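Local coordinates for ABC-type metal ion transport system, periplasmic component (Vibrio vulnificus, PDB 3K2D), which binds methionine between two alpha/beta domains as an NlpA-family lipoprotein that activates Toll-like receptor 2, and probably delivers its ligand to an ABC importer, at residues A18-V23 against E226-A231; E22-V27 against Q217-A222. The protein carries 4 engineered substitutions. All blocks are in the same frame, centred on the assembly; numbering follows the deposited sequence.

Overall arrangement
Both interactions are helix-helix contacts made by one element, helix 16-32, with the two successive helices near the C-terminus, 226-235 and 214-223. Their centres lie about 8 Å apart, on the same side of the chain's centre. Interaction 1 is the more nearly antiparallel (155° against 115°) and only partly buried: valines and an alanine meet there, with a glutamate at the margin. Interaction 2 is buried and entirely apolar in its side chains, combining small alanines with a phenylalanine that also touches strands 36-41 and 202-207. The salt bridge between Glu227 OE2 of interaction 1 and Lys26 NZ of interaction 2, 2.8 Å long, ties the two together.

Interaction 1 (A18-V23 against E226-A231); sequences AQVAEV and EEVYTA
Val23 meets Ala231 and Val228 where two helices of a periplasmic-binding-protein type alpha/beta domain pack almost antiparallel. The segment axes approach to 9.0 Å with 155° between their N-to-C directions. The two methyls of Val23 have different nearest neighbours: CG2 lies 3.7 Å from Ala231 CB, whereas CG1 lies 3.9 Å from Val228 CG2. The split follows from the rotamer, which sets CG1 anti to the backbone N (chi1 -175°) and leaves CG2 beside that nitrogen. The Val23 and Val228 side chains run past one another in opposing directions, and Val228 CG2 also reaches the main chain, 3.9 Å from Val23 C.

One turn earlier, Val20 CG1 touches Val228 CG1 at 3.7 Å, the two side chains crossing at roughly a right angle. Val228 thus spans two valines, giving one methyl to each, and no hydrogen bond joins the segments. Ile235 and Phe236 also touch Val20, continuing the apolar surface beyond the two segments. The side chain of Val20 is about 11 Å from the bound methionine, so this contact belongs to the scaffold rather than to the pocket lining.

At the margin, the extended chain of Glu227 brings OE2 to 4.0 Å from Val23 CG1, while the charge itself is taken up by a salt bridge to Lys26. Behind the interface, near the start of helix 226-235, Glu226 O accepts from both Thr230 N and Thr230 OG1. These donors arrive from opposite faces of the carbonyl plane, and the hydroxyl, at 3.0 Å from Glu226 O, stands 37° out of it.

Interaction 2 (E22-V27 against Q217-A222); sequences EVAAKV and QNFVKA
Ala24 and Ala222 lie nearest each other where helices 16-32 and 214-223 pack at 115°, their segment axes 8.6 Å apart. In this periplasmic-binding-protein type alpha/beta domain, the contact joins the first long helix to one of the two C-terminal helices. Ala24 CA and Ala222 CA are separated by 5.4 Å. Small residues permit the approach: Ala222 CB comes to 3.6 Å from Ala24 O, a methyl resting against main chain. The same methyl also meets the first branch of Val27, with Ala222 CB and Val27 CG1 3.8 Å apart. Ala222 CB therefore sits between successive turns of the partner helix, and Ala28 and Tyr32 touch it further along.

The other half of the contact is aromatic. Phe219 extends its ring toward helix 16-32 because a chi1 of -179° sets CG opposite the backbone N; its CB leaves the backbone alongside the interface, and only the ring end comes nearer. The ring approaches Ala24 obliquely, its CE1 lying 4.0 Å from Ala24 CB. The same ring atom is 4.2 Å from Ala25 N, so the aromatic group also borders the helix backbone. The Phe219 side chain also touches Val36 and Ile204, so it joins helix 16-32 to strands 36-41 and 202-207, which belong to one sheet. No hydrogen bond crosses between the segments, and the ring's second approach is again to the alanine methyl, with Phe219 CZ 4.1 Å from Ala24 CB.

Interaction 1 (A18-V23 against E226-A231)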
loop_
_atom_site.group_PDB
_atom_site.type_symbol
_atom_site.label_atom_id
_atom_site.label_comp_id
_atom_site.label_asym_id
_atom_site.label_seq_id
_atom_site.Cartn_x
_atom_site.Cartn_y
_atom_site.Cartn_z
ATOM N N ALA A 18 -4.958 0.787 -10.176
ATOM C CA ALA A 18 -4.830 0.385 -11.568
ATOM C C ALA A 18 -5.264 1.556 -12.451
ATOM O O ALA A 18 -4.742 1.740 -13.545
ATOM C CB ALA A 18 -5.700 -0.835 -11.854
ATOM N N GLN A 19 -6.223 2.345 -11.973
ATOM C CA GLN A 19 -6.709 3.489 -12.738
ATOM C C GLN A 19 -5.587 4.498 -12.924
ATOM O O GLN A 19 -5.454 5.114 -13.989
ATOM C CB GLN A 19 -7.888 4.144 -12.026
ATOM C CG GLN A 19 -9.115 3.267 -11.972
ATOM C CD GLN A 19 -10.296 3.976 -11.350
ATOM O OE1 GLN A 19 -10.766 4.992 -11.865
ATOM N NE2 GLN A 19 -10.781 3.450 -10.228
ATOM N N VAL A 20 -4.785 4.664 -11.877
ATOM C CA VAL A 20 -3.648 5.572 -11.926
ATOM C C VAL A 20 -2.600 5.009 -12.901
ATOM O O VAL A 20 -2.055 5.730 -13.735
ATOM C CB VAL A 20 -3.012 5.732 -10.518
ATOM C CG1 VAL A 20 -1.759 6.597 -10.598
ATOM C CG2 VAL A 20 -4.026 6.346 -9.562
ATOM N N ALA A 21 -2.345 3.708 -12.799
ATOM C CA ALA A 21 -1.373 3.045 -13.654
ATOM C C ALA A 21 -1.761 3.163 -15.114
ATOM O O ALA A 21 -0.903 3.233 -15.990
ATOM C CB ALA A 21 -1.248 1.582 -13.262
ATOM N N GLU A 22 -3.065 3.185 -15.367
ATOM C CA GLU A 22 -3.589 3.295 -16.717
ATOM C C GLU A 22 -3.153 4.614 -17.348
ATOM O O GLU A 22 -2.772 4.663 -18.519
ATOM C CB GLU A 22 -5.108 3.231 -16.693
ATOM C CG GLU A 22 -5.717 2.472 -17.856
ATOM C CD GLU A 22 -6.003 1.022 -17.506
ATOM O OE1 GLU A 22 -6.780 0.792 -16.550
ATOM O OE2 GLU A 22 -5.457 0.116 -18.180
ATOM N N VAL A 23 -3.205 5.688 -16.574
ATOM C CA VAL A 23 -2.809 6.980 -17.098
ATOM C C VAL A 23 -1.309 6.991 -17.351
ATOM O O VAL A 23 -0.851 7.465 -18.387
ATOM C CB VAL A 23 -3.192 8.095 -16.127
ATOM C CG1 VAL A 23 -2.890 9.458 -16.745
ATOM C CG2 VAL A 23 -4.660 7.965 -15.777
ATOM N N GLU A 226 3.044 15.286 -14.364
ATOM C CA GLU A 226 1.971 16.085 -13.798
ATOM C C GLU A 226 0.603 15.502 -14.172
ATOM O O GLU A 226 -0.341 15.569 -13.379
ATOM C CB GLU A 226 2.078 17.522 -14.305
ATOM C CG GLU A 226 1.402 18.560 -13.422
ATOM C CD GLU A 226 2.229 18.911 -12.188
ATOM O OE1 GLU A 226 3.429 19.234 -12.353
ATOM O OE2 GLU A 226 1.680 18.875 -11.059
ATOM N N GLU A 227 0.503 14.926 -15.371
ATOM C CA GLU A 227 -0.759 14.346 -15.833
ATOM C C GLU A 227 -1.244 13.233 -14.915
ATOM O O GLU A 227 -2.383 13.249 -14.452
ATOM C CB GLU A 227 -0.624 13.798 -17.256
ATOM C CG GLU A 227 -1.970 13.543 -17.925
ATOM C CD GLU A 227 -1.849 12.987 -19.338
ATOM O OE1 GLU A 227 -0.935 13.415 -20.072
ATOM O OE2 GLU A 227 -2.681 12.132 -19.723
ATOM N N VAL A 228 -0.374 12.265 -14.649
ATOM C CA VAL A 228 -0.736 11.156 -13.784
ATOM C C VAL A 228 -1.088 11.664 -12.395
ATOM O O VAL A 228 -2.048 11.201 -11.783
ATOM C CB VAL A 228 0.416 10.132 -13.681
ATOM C CG1 VAL A 228 0.088 9.055 -12.631
ATOM C CG2 VAL A 228 0.651 9.496 -15.053
ATOM N N TYR A 229 -0.316 12.625 -11.906
ATOM C CA TYR A 229 -0.556 13.174 -10.581
ATOM C C TYR A 229 -1.959 13.751 -10.526
ATOM O O TYR A 229 -2.712 13.499 -9.576
ATOM C CB TYR A 229 0.474 14.254 -10.262
ATOM C CG TYR A 229 0.233 14.970 -8.952
ATOM C CD1 TYR A 229 0.228 14.276 -7.740
ATOM C CD2 TYR A 229 0.036 16.350 -8.920
ATOM C CE1 TYR A 229 0.037 14.943 -6.524
ATOM C CE2 TYR A 229 -0.153 17.024 -7.716
ATOM C CZ TYR A 229 -0.151 16.317 -6.524
ATOM O OH TYR A 229 -0.320 16.990 -5.337
ATOM N N THR A 230 -2.304 14.525 -11.552
ATOM C CA THR A 230 -3.623 15.133 -11.645
ATOM C C THR A 230 -4.694 14.046 -11.624
ATOM O O THR A 230 -5.683 14.152 -10.896
ATOM C CB THR A 230 -3.764 15.949 -12.940
ATOM O OG1 THR A 230 -2.889 17.080 -12.883
ATOM C CG2 THR A 230 -5.196 16.422 -13.124
ATOM N N ALA A 231 -4.491 12.998 -12.416
ATOM C CA ALA A 231 -5.440 11.897 -12.472
ATOM C C ALA A 231 -5.534 11.203 -11.122
ATOM O O ALA A 231 -6.616 10.791 -10.707
ATOM C CB ALA A 231 -5.028 10.903 -13.543
#

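Interaction 2 (E22-V27 against Q217-A222)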
loop_
_atom_site.group_PDB
_atom_site.type_symbol
_atom_site.label_atom_id
_atom_site.label_comp_id
_atom_site.label_asym_id
_atom_site.label_seq_id
_atom_site.Cartn_x
_atom_site.Cartn_y
_atom_site.Cartn_z
ATOM N N GLU A 22 -3.065 3.185 -15.367
ATOM C CA GLU A 22 -3.589 3.295 -16.717
ATOM C C GLU A 22 -3.153 4.614 -17.348
ATOM O O GLU A 22 -2.772 4.663 -18.519
ATOM C CB GLU A 22 -5.108 3.231 -16.693
ATOM C CG GLU A 22 -5.717 2.472 -17.856
ATOM C CD GLU A 22 -6.003 1.022 -17.506
ATOM O OE1 GLU A 22 -6.780 0.792 -16.550
ATOM O OE2 GLU A 22 -5.457 0.116 -18.180
ATOM N N VAL A 23 -3.205 5.688 -16.574
ATOM C CA VAL A 23 -2.809 6.980 -17.098
ATOM C C VAL A 23 -1.309 6.991 -17.351
ATOM O O VAL A 23 -0.851 7.465 -18.387
ATOM C CB VAL A 23 -3.192 8.095 -16.127
ATOM C CG1 VAL A 23 -2.890 9.458 -16.745
ATOM C CG2 VAL A 23 -4.660 7.965 -15.777
ATOM N N ALA A 24 -0.547 6.461 -16.402
ATOM C CA ALA A 24 0.900 6.384 -16.539
ATOM C C ALA A 24 1.229 5.658 -17.844
ATOM O O ALA A 24 2.108 6.076 -18.602
ATOM C CB ALA A 24 1.490 5.634 -15.360
ATOM N N ALA A 25 0.513 4.568 -18.104
ATOM C CA ALA A 25 0.719 3.789 -19.322
ATOM C C ALA A 25 0.371 4.657 -20.522
ATOM O O ALA A 25 0.984 4.559 -21.583
ATOM C CB ALA A 25 -0.163 2.560 -19.309
ATOM N N LYS A 26 -0.633 5.503 -20.348
ATOM C CA LYS A 26 -1.052 6.385 -21.408
ATOM C C LYS A 26 0.099 7.358 -21.690
ATOM O O LYS A 26 0.539 7.506 -22.833
ATOM C CB LYS A 26 -2.319 7.129 -20.970
ATOM C CG LYS A 26 -2.856 8.154 -21.954
ATOM C CD LYS A 26 -3.999 8.943 -21.332
ATOM C CE LYS A 26 -4.418 10.133 -22.197
ATOM N NZ LYS A 26 -3.365 11.199 -22.277
ATOM N N VAL A 27 0.597 8.006 -20.643
ATOM C CA VAL A 27 1.688 8.963 -20.784
ATOM C C VAL A 27 2.962 8.320 -21.332
ATOM O O VAL A 27 3.724 8.954 -22.066
ATOM C CB VAL A 27 1.987 9.642 -19.428
ATOM C CG1 VAL A 27 3.307 10.398 -19.488
ATOM C CG2 VAL A 27 0.843 10.600 -19.078
ATOM N N GLN A 217 13.016 2.545 -16.488
ATOM C CA GLN A 217 13.223 3.962 -16.232
ATOM C C GLN A 217 12.136 4.848 -16.856
ATOM O O GLN A 217 11.646 5.775 -16.208
ATOM C CB GLN A 217 14.590 4.421 -16.753
ATOM C CG GLN A 217 15.813 3.798 -16.108
ATOM C CD GLN A 217 15.872 4.004 -14.607
ATOM O OE1 GLN A 217 15.718 5.123 -14.111
ATOM N NE2 GLN A 217 16.109 2.915 -13.871
ATOM N N ASN A 218 11.758 4.590 -18.106
ATOM C CA ASN A 218 10.747 5.435 -18.748
ATOM C C ASN A 218 9.382 5.353 -18.098
ATOM O O ASN A 218 8.700 6.356 -17.973
ATOM C CB ASN A 218 10.620 5.123 -20.248
ATOM C CG ASN A 218 11.799 5.642 -21.050
ATOM O OD1 ASN A 218 12.456 6.598 -20.648
ATOM N ND2 ASN A 218 12.060 5.025 -22.194
ATOM N N PHE A 219 8.975 4.161 -17.685
ATOM C CA PHE A 219 7.682 4.024 -17.038
ATOM C C PHE A 219 7.681 4.834 -15.739
ATOM O O PHE A 219 6.687 5.475 -15.406
ATOM C CB PHE A 219 7.372 2.560 -16.735
ATOM C CG PHE A 219 6.037 2.362 -16.097
ATOM C CD1 PHE A 219 4.876 2.482 -16.842
ATOM C CD2 PHE A 219 5.932 2.145 -14.730
ATOM C CE1 PHE A 219 3.633 2.393 -16.229
ATOM C CE2 PHE A 219 4.698 2.056 -14.115
ATOM C CZ PHE A 219 3.548 2.181 -14.862
ATOM N N VAL A 220 8.803 4.798 -15.016
ATOM C CA VAL A 220 8.962 5.537 -13.761
ATOM C C VAL A 220 8.748 7.020 -14.007
ATOM O O VAL A 220 8.075 7.695 -13.235
ATOM C CB VAL A 220 10.388 5.360 -13.157
ATOM C CG1 VAL A 220 10.593 6.317 -11.998
ATOM C CG2 VAL A 220 10.589 3.947 -12.684
ATOM N N LYS A 221 9.326 7.528 -15.088
ATOM C CA LYS A 221 9.205 8.942 -15.420
ATOM C C LYS A 221 7.759 9.298 -15.767
ATOM O O LYS A 221 7.213 10.297 -15.300
ATOM C CB LYS A 221 10.146 9.291 -16.586
ATOM C CG LYS A 221 10.781 10.671 -16.463
ATOM C CD LYS A 221 11.724 11.010 -17.625
ATOM C CE LYS A 221 13.006 10.172 -17.624
ATOM N NZ LYS A 221 12.783 8.731 -17.964
ATOM N N ALA A 222 7.137 8.465 -16.583
ATOM C CA ALA A 222 5.760 8.695 -16.983
ATOM C C ALA A 222 4.813 8.749 -15.775
ATOM O O ALA A 222 3.869 9.541 -15.746
ATOM C CB ALA A 222 5.322 7.591 -17.948
#